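Local coordinates for protein phosphonate monoester hydrolase (Ruegeria pomeroyi, PDB 4UPK) that belongs to the sulfatase family of the alkaline phosphatase clan, a group of enzymes built round a central beta sheet, and forms an assembly of four chains, at residues A[70-75]-A[383-388]; A[114-119]-A[153-158]; A[178-183]-A[204-209]; A[457-462]-A[470-475]. All coordinates share one frame; numbering follows the deposited sequence.

Interaction 1 of 4, residues A[70-75]-A[383-388]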
loop_
_atom_site.group_PDB
_atom_site.type_symbol
_atom_site.label_atom_id
_atom_site.label_comp_id
_atom_site.label_asym_id
_atom_site.label_seq_id
_atom_site.Cartn_x
_atom_site.Cartn_y
_atom_site.Cartn_z
ATOM N N VAL A 70 32.913 -26.641 0.682
ATOM C CA VAL A 70 33.238 -26.087 -0.632
ATOM C C VAL A 70 33.753 -24.614 -0.505
ATOM O O VAL A 70 33.063 -23.748 0.053
ATOM C CB VAL A 70 32.035 -26.226 -1.609
ATOM C CG1 VAL A 70 32.412 -25.783 -3.019
ATOM C CG2 VAL A 70 31.484 -27.655 -1.625
ATOM N N SER A 71 34.970 -24.364 -1.026
ATOM C CA SER A 71 35.628 -23.058 -1.041
ATOM C C SER A 71 35.586 -22.470 -2.451
ATOM O O SER A 71 35.884 -23.170 -3.415
ATOM C CB SER A 71 37.083 -23.177 -0.590
ATOM O OG SER A 71 37.162 -23.706 0.723
ATOM N N PHE A 72 35.225 -21.178 -2.558
ATOM C CA PHE A 72 35.104 -20.443 -3.809
ATOM C C PHE A 72 36.255 -19.444 -3.878
ATOM O O PHE A 72 36.268 -18.445 -3.145
ATOM C CB PHE A 72 33.710 -19.777 -3.907
ATOM C CG PHE A 72 32.561 -20.768 -3.970
ATOM C CD1 PHE A 72 32.064 -21.365 -2.812
ATOM C CD2 PHE A 72 31.984 -21.110 -5.184
ATOM C CE1 PHE A 72 31.011 -22.281 -2.871
ATOM C CE2 PHE A 72 30.933 -22.040 -5.245
ATOM C CZ PHE A 72 30.451 -22.617 -4.087
ATOM N N ARG A 73 37.243 -19.745 -4.739
ATOM C CA ARG A 73 38.482 -18.967 -4.892
ATOM C C ARG A 73 38.458 -17.699 -5.767
ATOM O O ARG A 73 39.393 -16.880 -5.665
ATOM C CB ARG A 73 39.663 -19.881 -5.275
ATOM C CG ARG A 73 39.963 -20.922 -4.209
ATOM C CD ARG A 73 40.846 -20.433 -3.055
ATOM N NE ARG A 73 40.726 -21.313 -1.884
ATOM C CZ ARG A 73 41.409 -22.442 -1.718
ATOM N NH1 ARG A 73 42.280 -22.841 -2.635
ATOM N NH2 ARG A 73 41.213 -23.187 -0.645
ATOM N N ARG A 74 37.421 -17.538 -6.627
ATOM C CA ARG A 74 37.308 -16.373 -7.510
ATOM C C ARG A 74 36.000 -15.634 -7.210
ATOM O O ARG A 74 35.238 -15.308 -8.120
ATOM C CB ARG A 74 37.419 -16.811 -8.990
ATOM C CG ARG A 74 38.233 -15.847 -9.840
ATOM C CD ARG A 74 38.669 -16.461 -11.159
ATOM N NE ARG A 74 39.632 -15.610 -11.873
ATOM C CZ ARG A 74 39.396 -15.003 -13.038
ATOM N NH1 ARG A 74 38.224 -15.149 -13.648
ATOM N NH2 ARG A 74 40.334 -14.252 -13.605
ATOM N N HIS A 75 35.749 -15.378 -5.910
ATOM C CA HIS A 75 34.545 -14.730 -5.402
ATOM C C HIS A 75 34.754 -13.241 -5.161
ATOM O O HIS A 75 35.659 -12.839 -4.423
ATOM C CB HIS A 75 34.037 -15.435 -4.139
ATOM C CG HIS A 75 32.675 -14.995 -3.715
ATOM N ND1 HIS A 75 31.544 -15.378 -4.415
ATOM C CD2 HIS A 75 32.304 -14.196 -2.692
ATOM C CE1 HIS A 75 30.523 -14.819 -3.785
ATOM N NE2 HIS A 75 30.929 -14.093 -2.749
ATOM N N HIS A 383 36.257 -29.556 -1.699
ATOM C CA HIS A 383 36.128 -29.111 -3.091
ATOM C C HIS A 383 36.422 -27.597 -3.202
ATOM O O HIS A 383 35.942 -26.785 -2.393
ATOM C CB HIS A 383 34.767 -29.493 -3.708
ATOM C CG HIS A 383 34.610 -29.097 -5.153
ATOM N ND1 HIS A 383 35.301 -29.743 -6.156
ATOM C CD2 HIS A 383 33.832 -28.138 -5.713
ATOM C CE1 HIS A 383 34.952 -29.139 -7.284
ATOM N NE2 HIS A 383 34.061 -28.176 -7.069
ATOM N N VAL A 384 37.262 -27.250 -4.184
ATOM C CA VAL A 384 37.715 -25.889 -4.434
ATOM C C VAL A 384 37.183 -25.434 -5.801
ATOM O O VAL A 384 37.447 -26.081 -6.818
ATOM C CB VAL A 384 39.275 -25.790 -4.315
ATOM C CG1 VAL A 384 39.804 -24.435 -4.791
ATOM C CG2 VAL A 384 39.736 -26.073 -2.884
ATOM N N VAL A 385 36.444 -24.321 -5.806
ATOM C CA VAL A 385 35.860 -23.714 -7.005
ATOM C C VAL A 385 36.753 -22.568 -7.514
ATOM O O VAL A 385 37.121 -21.677 -6.744
ATOM C CB VAL A 385 34.377 -23.286 -6.771
ATOM C CG1 VAL A 385 33.795 -22.540 -7.965
ATOM C CG2 VAL A 385 33.497 -24.490 -6.424
ATOM N N GLU A 386 37.078 -22.600 -8.817
ATOM C CA GLU A 386 37.918 -21.615 -9.504
ATOM C C GLU A 386 37.128 -20.695 -10.452
ATOM O O GLU A 386 37.658 -19.671 -10.892
ATOM C CB GLU A 386 39.060 -22.321 -10.272
ATOM C CG GLU A 386 39.981 -23.183 -9.415
ATOM C CD GLU A 386 40.864 -22.531 -8.356
ATOM O OE1 GLU A 386 40.994 -21.286 -8.352
ATOM O OE2 GLU A 386 41.459 -23.281 -7.547
ATOM N N ALA A 387 35.869 -21.066 -10.773
ATOM C CA ALA A 387 34.985 -20.280 -11.644
ATOM C C ALA A 387 34.656 -18.917 -11.012
ATOM O O ALA A 387 34.582 -18.850 -9.787
ATOM C CB ALA A 387 33.696 -21.046 -11.902
ATOM N N PRO A 388 34.453 -17.825 -11.796
ATOM C CA PRO A 388 34.096 -16.532 -11.168
ATOM C C PRO A 388 32.706 -16.577 -10.532
ATOM O O PRO A 388 31.711 -16.916 -11.180
ATOM C CB PRO A 388 34.136 -15.525 -12.339
ATOM C CG PRO A 388 34.798 -16.235 -13.455
ATOM C CD PRO A 388 34.500 -17.694 -13.265
HETATM O O HOH W 1 37.352 -26.449 0.369
HETATM O O HOH W 2 34.898 -18.578 -7.030
#

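Interaction 2 of 4, residues A[114-119]-A[153-158]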
loop_
_atom_site.group_PDB
_atom_site.type_symbol
_atom_site.label_atom_id
_atom_site.label_comp_id
_atom_site.label_asym_id
_atom_site.label_seq_id
_atom_site.Cartn_x
_atom_site.Cartn_y
_atom_site.Cartn_z
ATOM N N ILE A 114 16.462 -11.646 0.854
ATOM C CA ILE A 114 16.579 -12.981 1.454
ATOM C C ILE A 114 15.581 -13.202 2.614
ATOM O O ILE A 114 15.004 -14.273 2.692
ATOM C CB ILE A 114 18.062 -13.371 1.793
ATOM C CG1 ILE A 114 18.234 -14.884 2.128
ATOM C CG2 ILE A 114 18.682 -12.481 2.881
ATOM C CD1 ILE A 114 18.035 -15.846 0.950
ATOM N N ALA A 115 15.343 -12.187 3.463
ATOM C CA ALA A 115 14.435 -12.287 4.609
ATOM C C ALA A 115 12.957 -12.387 4.188
ATOM O O ALA A 115 12.249 -13.283 4.656
ATOM C CB ALA A 115 14.654 -11.127 5.570
ATOM N N THR A 116 12.506 -11.502 3.272
ATOM C CA THR A 116 11.128 -11.507 2.760
ATOM C C THR A 116 10.800 -12.828 2.061
ATOM O O THR A 116 9.713 -13.377 2.254
ATOM C CB THR A 116 10.862 -10.306 1.845
ATOM O OG1 THR A 116 11.793 -10.314 0.760
ATOM C CG2 THR A 116 10.903 -8.973 2.591
ATOM N N GLU A 117 11.757 -13.349 1.278
ATOM C CA GLU A 117 11.602 -14.603 0.551
ATOM C C GLU A 117 11.656 -15.820 1.466
ATOM O O GLU A 117 10.875 -16.743 1.254
ATOM C CB GLU A 117 12.560 -14.692 -0.648
ATOM C CG GLU A 117 12.369 -13.612 -1.706
ATOM C CD GLU A 117 10.954 -13.170 -2.021
ATOM O OE1 GLU A 117 10.237 -13.913 -2.733
ATOM O OE2 GLU A 117 10.564 -12.072 -1.559
ATOM N N MET A 118 12.523 -15.799 2.509
ATOM C CA MET A 118 12.610 -16.855 3.523
ATOM C C MET A 118 11.357 -16.886 4.395
ATOM O O MET A 118 10.977 -17.964 4.842
ATOM C CB MET A 118 13.877 -16.738 4.390
ATOM C CG MET A 118 15.160 -17.184 3.669
ATOM S SD MET A 118 15.264 -18.958 3.321
ATOM C CE MET A 118 15.852 -19.575 4.880
ATOM N N ARG A 119 10.692 -15.724 4.603
ATOM C CA ARG A 119 9.434 -15.622 5.354
ATOM C C ARG A 119 8.296 -16.354 4.633
ATOM O O ARG A 119 7.419 -16.939 5.290
ATOM C CB ARG A 119 9.054 -14.162 5.608
ATOM C CG ARG A 119 9.825 -13.545 6.763
ATOM C CD ARG A 119 9.070 -12.366 7.317
ATOM N NE ARG A 119 9.740 -11.807 8.485
ATOM C CZ ARG A 119 9.131 -11.469 9.617
ATOM N NH1 ARG A 119 7.823 -11.667 9.762
ATOM N NH2 ARG A 119 9.824 -10.946 10.617
ATOM N N PRO A 153 18.067 -2.155 10.385
ATOM C CA PRO A 153 17.786 -3.499 9.841
ATOM C C PRO A 153 16.753 -3.541 8.709
ATOM O O PRO A 153 15.715 -2.873 8.748
ATOM C CB PRO A 153 17.334 -4.302 11.062
ATOM C CG PRO A 153 16.793 -3.282 11.998
ATOM C CD PRO A 153 17.634 -2.058 11.800
ATOM N N MET A 154 17.060 -4.371 7.712
ATOM C CA MET A 154 16.284 -4.626 6.512
ATOM C C MET A 154 14.941 -5.285 6.852
ATOM O O MET A 154 14.870 -6.148 7.731
ATOM C CB MET A 154 17.106 -5.534 5.582
ATOM C CG MET A 154 16.499 -5.767 4.230
ATOM S SD MET A 154 17.585 -6.800 3.223
ATOM C CE MET A 154 18.324 -5.590 2.186
ATOM N N ARG A 155 13.886 -4.860 6.127
ATOM C CA ARG A 155 12.516 -5.352 6.162
ATOM C C ARG A 155 12.517 -6.886 6.034
ATOM O O ARG A 155 13.123 -7.430 5.101
ATOM C CB ARG A 155 11.740 -4.730 4.980
ATOM C CG ARG A 155 10.294 -5.177 4.855
ATOM C CD ARG A 155 9.696 -4.871 3.500
ATOM N NE ARG A 155 8.312 -5.344 3.449
ATOM C CZ ARG A 155 7.454 -5.086 2.468
ATOM N NH1 ARG A 155 7.826 -4.349 1.426
ATOM N NH2 ARG A 155 6.212 -5.553 2.524
ATOM N N GLY A 156 11.851 -7.550 6.980
ATOM C CA GLY A 156 11.763 -9.001 7.007
ATOM C C GLY A 156 12.629 -9.621 8.081
ATOM O O GLY A 156 12.284 -10.678 8.608
ATOM N N PHE A 157 13.763 -8.974 8.421
ATOM C CA PHE A 157 14.668 -9.472 9.457
ATOM C C PHE A 157 14.125 -9.212 10.836
ATOM O O PHE A 157 13.633 -8.117 11.126
ATOM C CB PHE A 157 16.091 -8.894 9.319
ATOM C CG PHE A 157 16.985 -9.614 8.336
ATOM C CD1 PHE A 157 17.589 -10.822 8.672
ATOM C CD2 PHE A 157 17.222 -9.088 7.074
ATOM C CE1 PHE A 157 18.406 -11.503 7.756
ATOM C CE2 PHE A 157 18.043 -9.764 6.157
ATOM C CZ PHE A 157 18.635 -10.966 6.508
ATOM N N HIS A 158 14.199 -10.238 11.687
ATOM C CA HIS A 158 13.761 -10.142 13.056
ATOM C C HIS A 158 15.036 -10.024 13.881
ATOM O O HIS A 158 15.843 -10.956 13.958
ATOM C CB HIS A 158 12.887 -11.325 13.475
ATOM C CG HIS A 158 12.147 -11.071 14.753
ATOM N ND1 HIS A 158 10.840 -10.609 14.748
ATOM C CD2 HIS A 158 12.559 -11.210 16.035
ATOM C CE1 HIS A 158 10.492 -10.496 16.021
ATOM N NE2 HIS A 158 11.491 -10.857 16.835
#

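Interaction 3 of 4, residues A[178-183]-A[204-209]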
loop_
_atom_site.group_PDB
_atom_site.type_symbol
_atom_site.label_atom_id
_atom_site.label_comp_id
_atom_site.label_asym_id
_atom_site.label_seq_id
_atom_site.Cartn_x
_atom_site.Cartn_y
_atom_site.Cartn_z
ATOM N N ARG A 178 29.737 -4.143 33.488
ATOM C CA ARG A 178 30.934 -4.872 33.874
ATOM C C ARG A 178 31.906 -3.922 34.547
ATOM O O ARG A 178 32.929 -4.357 35.083
ATOM C CB ARG A 178 31.559 -5.599 32.680
ATOM C CG ARG A 178 30.708 -6.779 32.214
ATOM C CD ARG A 178 31.445 -8.098 32.247
ATOM N NE ARG A 178 31.182 -8.826 33.485
ATOM C CZ ARG A 178 31.514 -10.096 33.701
ATOM N NH1 ARG A 178 32.127 -10.801 32.756
ATOM N NH2 ARG A 178 31.230 -10.673 34.861
ATOM N N GLY A 179 31.551 -2.641 34.552
ATOM C CA GLY A 179 32.283 -1.601 35.253
ATOM C C GLY A 179 33.383 -0.892 34.500
ATOM O O GLY A 179 34.298 -0.341 35.129
ATOM N N TYR A 180 33.296 -0.858 33.161
ATOM C CA TYR A 180 34.275 -0.137 32.363
ATOM C C TYR A 180 33.967 1.364 32.398
ATOM O O TYR A 180 32.805 1.762 32.351
ATOM C CB TYR A 180 34.356 -0.667 30.928
ATOM C CG TYR A 180 34.948 -2.055 30.818
ATOM C CD1 TYR A 180 36.325 -2.253 30.861
ATOM C CD2 TYR A 180 34.136 -3.166 30.613
ATOM C CE1 TYR A 180 36.875 -3.527 30.741
ATOM C CE2 TYR A 180 34.678 -4.444 30.465
ATOM C CZ TYR A 180 36.047 -4.619 30.537
ATOM O OH TYR A 180 36.574 -5.875 30.388
ATOM N N ALA A 181 35.001 2.184 32.528
ATOM C CA ALA A 181 34.828 3.620 32.632
ATOM C C ALA A 181 34.988 4.265 31.274
ATOM O O ALA A 181 36.057 4.159 30.670
ATOM C CB ALA A 181 35.831 4.198 33.632
ATOM N N PHE A 182 33.913 4.890 30.767
ATOM C CA PHE A 182 33.903 5.611 29.487
ATOM C C PHE A 182 32.764 6.617 29.458
ATOM O O PHE A 182 31.615 6.263 29.715
ATOM C CB PHE A 182 33.911 4.678 28.248
ATOM C CG PHE A 182 32.702 3.793 28.043
ATOM C CD1 PHE A 182 32.573 2.585 28.735
ATOM C CD2 PHE A 182 31.702 4.150 27.140
ATOM C CE1 PHE A 182 31.449 1.772 28.552
ATOM C CE2 PHE A 182 30.599 3.317 26.926
ATOM C CZ PHE A 182 30.475 2.136 27.639
ATOM N N ASP A 183 33.096 7.882 29.211
ATOM C CA ASP A 183 32.104 8.958 29.168
ATOM C C ASP A 183 31.551 9.190 27.761
ATOM O O ASP A 183 30.548 9.882 27.605
ATOM C CB ASP A 183 32.679 10.243 29.783
ATOM C CG ASP A 183 32.816 10.154 31.291
ATOM O OD1 ASP A 183 33.858 9.644 31.765
ATOM O OD2 ASP A 183 31.864 10.550 31.996
ATOM N N PRO A 204 46.758 -2.646 23.953
ATOM C CA PRO A 204 45.561 -3.507 24.104
ATOM C C PRO A 204 44.258 -2.697 24.254
ATOM O O PRO A 204 44.287 -1.565 24.722
ATOM C CB PRO A 204 45.872 -4.331 25.362
ATOM C CG PRO A 204 46.822 -3.498 26.140
ATOM C CD PRO A 204 47.665 -2.764 25.116
ATOM N N ALA A 205 43.126 -3.247 23.833
ATOM C CA ALA A 205 41.846 -2.551 23.977
ATOM C C ALA A 205 41.493 -2.372 25.466
ATOM O O ALA A 205 41.979 -3.133 26.301
ATOM C CB ALA A 205 40.748 -3.317 23.255
ATOM N N MET A 206 40.684 -1.343 25.783
ATOM C CA MET A 206 40.172 -0.983 27.122
ATOM C C MET A 206 39.480 -2.201 27.773
ATOM O O MET A 206 39.598 -2.426 28.975
ATOM C CB MET A 206 39.176 0.210 26.990
ATOM C CG MET A 206 38.270 0.467 28.226
ATOM S SD MET A 206 36.613 1.161 27.833
ATOM C CE MET A 206 35.775 -0.315 27.283
ATOM N N TYR A 207 38.759 -2.976 26.952
ATOM C CA TYR A 207 38.009 -4.168 27.354
ATOM C C TYR A 207 38.842 -5.447 27.219
ATOM O O TYR A 207 39.677 -5.563 26.312
ATOM C CB TYR A 207 36.684 -4.274 26.549
ATOM C CG TYR A 207 36.852 -4.004 25.068
ATOM C CD1 TYR A 207 37.228 -5.021 24.189
ATOM C CD2 TYR A 207 36.649 -2.728 24.543
ATOM C CE1 TYR A 207 37.399 -4.773 22.825
ATOM C CE2 TYR A 207 36.856 -2.462 23.189
ATOM C CZ TYR A 207 37.220 -3.488 22.331
ATOM O OH TYR A 207 37.397 -3.223 20.995
ATOM N N ARG A 208 38.603 -6.404 28.118
ATOM C CA ARG A 208 39.256 -7.723 28.084
ATOM C C ARG A 208 38.645 -8.500 26.912
ATOM O O ARG A 208 37.561 -8.129 26.445
ATOM C CB ARG A 208 39.056 -8.492 29.407
ATOM C CG ARG A 208 39.700 -7.798 30.601
ATOM C CD ARG A 208 39.324 -8.428 31.933
ATOM N NE ARG A 208 39.993 -9.712 32.123
ATOM C CZ ARG A 208 39.449 -10.772 32.714
ATOM N NH1 ARG A 208 38.214 -10.711 33.202
ATOM N NH2 ARG A 208 40.132 -11.906 32.813
ATOM N N ALA A 209 39.344 -9.541 26.419
ATOM C CA ALA A 209 38.898 -10.382 25.303
ATOM C C ALA A 209 37.493 -10.960 25.506
ATOM O O ALA A 209 36.698 -10.935 24.576
ATOM C CB ALA A 209 39.896 -11.502 25.043
#

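Interaction 4 of 4, residues A[457-462]-A[470-475]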
loop_
_atom_site.group_PDB
_atom_site.type_symbol
_atom_site.label_atom_id
_atom_site.label_comp_id
_atom_site.label_asym_id
_atom_site.label_seq_id
_atom_site.Cartn_x
_atom_site.Cartn_y
_atom_site.Cartn_z
ATOM N N GLY A 457 28.620 9.597 -11.082
ATOM C CA GLY A 457 29.552 9.023 -10.120
ATOM C C GLY A 457 29.879 7.549 -10.294
ATOM O O GLY A 457 30.781 7.038 -9.625
ATOM N N ALA A 458 29.144 6.846 -11.187
ATOM C CA ALA A 458 29.320 5.407 -11.399
ATOM C C ALA A 458 30.612 4.954 -12.061
ATOM O O ALA A 458 31.085 5.533 -13.041
ATOM C CB ALA A 458 28.120 4.813 -12.106
ATOM N N VAL A 459 31.187 3.900 -11.483
ATOM C CA VAL A 459 32.392 3.220 -11.937
ATOM C C VAL A 459 31.969 1.750 -12.119
ATOM O O VAL A 459 31.125 1.252 -11.361
ATOM C CB VAL A 459 33.568 3.343 -10.932
ATOM C CG1 VAL A 459 34.872 2.917 -11.586
ATOM C CG2 VAL A 459 33.703 4.763 -10.380
ATOM N N ALA A 460 32.510 1.088 -13.150
ATOM C CA ALA A 460 32.250 -0.315 -13.428
ATOM C C ALA A 460 33.566 -1.045 -13.685
ATOM O O ALA A 460 34.491 -0.459 -14.263
ATOM C CB ALA A 460 31.313 -0.456 -14.606
ATOM N N ILE A 461 33.669 -2.295 -13.160
ATOM C CA ILE A 461 34.850 -3.174 -13.269
ATOM C C ILE A 461 34.436 -4.519 -13.911
ATOM O O ILE A 461 33.459 -5.123 -13.476
ATOM C CB ILE A 461 35.538 -3.397 -11.879
ATOM C CG1 ILE A 461 35.880 -2.053 -11.149
ATOM C CG2 ILE A 461 36.771 -4.321 -11.984
ATOM C CD1 ILE A 461 35.741 -2.072 -9.659
ATOM N N LEU A 462 35.177 -4.981 -14.932
ATOM C CA LEU A 462 34.946 -6.280 -15.563
ATOM C C LEU A 462 36.229 -7.113 -15.456
ATOM O O LEU A 462 37.255 -6.713 -15.987
ATOM C CB LEU A 462 34.453 -6.161 -17.035
ATOM C CG LEU A 462 33.988 -7.478 -17.679
ATOM C CD1 LEU A 462 32.712 -7.282 -18.460
ATOM C CD2 LEU A 462 35.072 -8.085 -18.572
ATOM N N VAL A 470 38.293 -1.030 -16.238
ATOM C CA VAL A 470 37.610 -0.061 -15.391
ATOM C C VAL A 470 37.051 1.025 -16.324
ATOM O O VAL A 470 37.794 1.596 -17.116
ATOM C CB VAL A 470 38.495 0.531 -14.261
ATOM C CG1 VAL A 470 37.743 1.597 -13.461
ATOM C CG2 VAL A 470 39.040 -0.566 -13.328
ATOM N N GLU A 471 35.730 1.293 -16.247
ATOM C CA GLU A 471 35.086 2.341 -17.045
ATOM C C GLU A 471 34.316 3.283 -16.144
ATOM O O GLU A 471 33.607 2.830 -15.241
ATOM C CB GLU A 471 34.155 1.740 -18.107
ATOM C CG GLU A 471 34.889 0.985 -19.209
ATOM C CD GLU A 471 35.393 1.803 -20.381
ATOM O OE1 GLU A 471 35.398 3.054 -20.296
ATOM O OE2 GLU A 471 35.773 1.178 -21.398
ATOM N N PHE A 472 34.444 4.588 -16.398
ATOM C CA PHE A 472 33.775 5.666 -15.647
ATOM C C PHE A 472 32.596 6.273 -16.429
ATOM O O PHE A 472 32.696 6.447 -17.637
ATOM C CB PHE A 472 34.790 6.802 -15.360
ATOM C CG PHE A 472 35.925 6.389 -14.462
ATOM C CD1 PHE A 472 37.089 5.836 -14.991
ATOM C CD2 PHE A 472 35.818 6.512 -13.083
ATOM C CE1 PHE A 472 38.118 5.421 -14.159
ATOM C CE2 PHE A 472 36.864 6.111 -12.251
ATOM C CZ PHE A 472 38.007 5.579 -12.794
ATOM N N ALA A 473 31.509 6.656 -15.709
ATOM C CA ALA A 473 30.344 7.366 -16.258
ATOM C C ALA A 473 30.802 8.803 -16.560
ATOM O O ALA A 473 30.411 9.383 -17.569
ATOM C CB ALA A 473 29.207 7.381 -15.240
ATOM N N ALA A 474 31.666 9.360 -15.676
ATOM C CA ALA A 474 32.278 10.679 -15.814
ATOM C C ALA A 474 33.362 10.652 -16.917
ATOM O O ALA A 474 33.796 9.577 -17.353
ATOM C CB ALA A 474 32.894 11.092 -14.493
ATOM N N ASP A 475 33.789 11.832 -17.373
ATOM C CA ASP A 475 34.781 11.966 -18.431
ATOM C C ASP A 475 36.226 11.672 -17.995
ATOM O O ASP A 475 37.128 12.501 -18.174
ATOM C CB ASP A 475 34.643 13.315 -19.139
ATOM C CG ASP A 475 34.437 13.145 -20.627
ATOM O OD1 ASP A 475 35.450 13.011 -21.350
ATOM O OD2 ASP A 475 33.252 13.063 -21.062
HETATM O O HOH W 3 32.284 8.446 -12.848
#

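Interaction 1 of 4, residues A[70-75]-A[383-388]
Ser71 and Val384 pair side by side in two parallel strands of the large mixed sheet of the alkaline phosphatase-type fold. Three backbone bonds join the strands. Ser71 N donates to His383 O at 2.9 Å, Val385 N to Ser71 O at 2.7 Å and Arg73 N to Val385 O at 2.8 Å. All three are nearly straight. The short strand axes cross at -25°.

Phe72 and Val385 share one face of the sheet and point the same way. Val385 CB lies 3.6 Å from Phe72 CD2, and its CG2 sits off-centre against the ring in a CH-pi contact. That methyl also meets Val70 CG1. The other face carries Val384. Its CG1 rests over one face of the Arg73 guanidinium, 3.6 Å from NH1. The Arg73 chain folds at chi2 (-83°), which turns its end back along the strand to this valine. Arg74 instead runs extended, and Pro388 CG meets its guanidinium at the edge, near the plane.

Further out, Phe418 of helix 416-419 covers both Phe72 and Val385. Strand 372-375 bonds antiparallel to strand 70-76 through Val70 and Phe72, and Trp50 makes a cation-pi contact with Arg73. The chain turns a corner at Arg73 and Arg74. There a water accepts a hydrogen bond from Arg74 N and donates one to Ala387 O, at 2.8 Å from each atom.

Interaction 2 of 4, residues A[114-119]-A[153-158]
Ala115, on the helix 114-120, faces Gly156 in a type II beta turn that runs from Met154 to Phe157. Their CA atoms are 4.9 Å apart. The turn is closed by Phe157 N bonding to Met154 O. Gly156 has a positive phi of 106°, and its lack of a side chain lets the turn lie close against the helix.

Ala115 CB packs against Gly156 C and also covers one face of the Phe157 ring, 3.8 Å from the centroid. This is a CH-pi contact. Ile114 CG2 reaches Phe157 CZ at 3.9 Å. On the other flank, Thr116 CG2 touches Arg155 O.

The polar link comes from Arg119. Its chain is extended from CG to NE and brings NE to 2.8 Å from Gly156 O. The oxygen lies near the guanidinium plane, and the N-H uses a lone pair in the carbonyl plane. NH2 adds a weak bond to the same oxygen. NH1 forms a salt bridge with Asp144 of the second subunit, so this arginine ties helix, turn and subunit interface together.

Leu90 of helix 82-91 packs on Ile114 and Phe157, Ile398 of helix 394-402 covers Ile114, and Pro125 of strand 125-127 touches Ala115, Arg119 and Phe157.

Interaction 3 of 4, residues A[178-183]-A[204-209]
Tyr180 and Met206 join two loops of the long irregular connection between helix 169-177 and helix 213-224. The first loop leaves helix 169-177 through a Schellman motif at Gly179, whose phi is positive. Tyr180 follows at once, and its ring lies across the second loop.

The ring meets that loop along its length. Near its root, Met206 CE lies 3.9 Å from Tyr180 CB. Farther along, Tyr180 CE1 is 3.4 Å from Met206 O and 3.6 Å from Tyr207 CA. Tyr207 CB sits over one face, offset toward the rim. Backbone atoms of Met206 and Tyr207 thus meet the outer part of the ring, while Met206 CE meets its root.

Met206 bends at chi2 and chi3, with chi3 at 78°. The bends place its sulfur beside two aromatic rings, those of Tyr180 and Phe182. SD is 5.4 Å from the centroid of the Tyr180 ring and 5.3 Å from that of the Phe182 ring, and it approaches both obliquely. Both are Met-aromatic contacts.

Beyond the two segments, Leu175 of helix 169-177 touches Tyr180, Phe182 and Tyr207, so the helix backs both loops. The Tyr207 ring turns away from Tyr180 and meets Trp171 edge-to-face. Arg208 sends its guanidinium to a salt bridge with Glu210.

The phenol end of Tyr180 has two partners. One is Asp211 OD2. The other is the backbone of Arg208: its N donates to Tyr180 OH at 3.1 Å, with an essentially straight angle of 179° at the hydrogen.

Interaction 4 of 4, residues A[457-462]-A[470-475]
Val459 has CG1 anti to its backbone N (chi1 -166°), and Phe472 has CG anti to its carbonyl carbon (chi1 -64°). The two residues face each other across an antiparallel beta hairpin, on the same side of the sheet, and these torsions turn the valine methyl over the ring. Val459 CG1 lies 4.2 Å from the centroid of the Phe472 ring, in a CH-pi contact. The same methyl touches Val470 CG1 at 3.7 Å. Ile461 CG1 meets Val470 CG2 and continues this apolar row.

Val459 with Phe472 and Ile461 with Val470 are non-hydrogen-bonded pairs. Between them, Ala460 and Glu471 form a hydrogen-bonded pair with two bonds of 2.9 Å, Ala460 N to Glu471 O and Glu471 N to Ala460 O. Their side chains lie on the other face, against Met509 of helix 499-515. The carboxylate of Glu471 leads away from the hairpin. Its OE2 bonds Ser506 and forms a salt bridge with Arg507 of the third subunit, so this face belongs to a subunit interface.

At the end of the pairing, Ala458 O accepts from Ala473 N at 2.9 Å. A water also donates to Ala458 O at 3.2 Å and accepts from Ala474 N at 3.0 Å.

Overall arrangement
Interactions 1, 2 and 3 all belong to the sulfatase-family part of the chain. Interactions 2 and 3 follow one another inside the long loop closed by interaction 1, and interaction 4 comes later in the chain. Interaction 1 is part of the large mixed sheet. Interaction 2 packs a helix and a turn beside strand 125-127 of that same sheet. Interaction 4 belongs to a separate four-stranded antiparallel sheet, yet its nearest atoms come to about 8 Å from interaction 1. Interaction 3 is remote, with its centre about 44 Å from that of interaction 4, across the chain's centre. Interactions 2 and 4 reach different neighbouring subunits, so both help to build the tetramer.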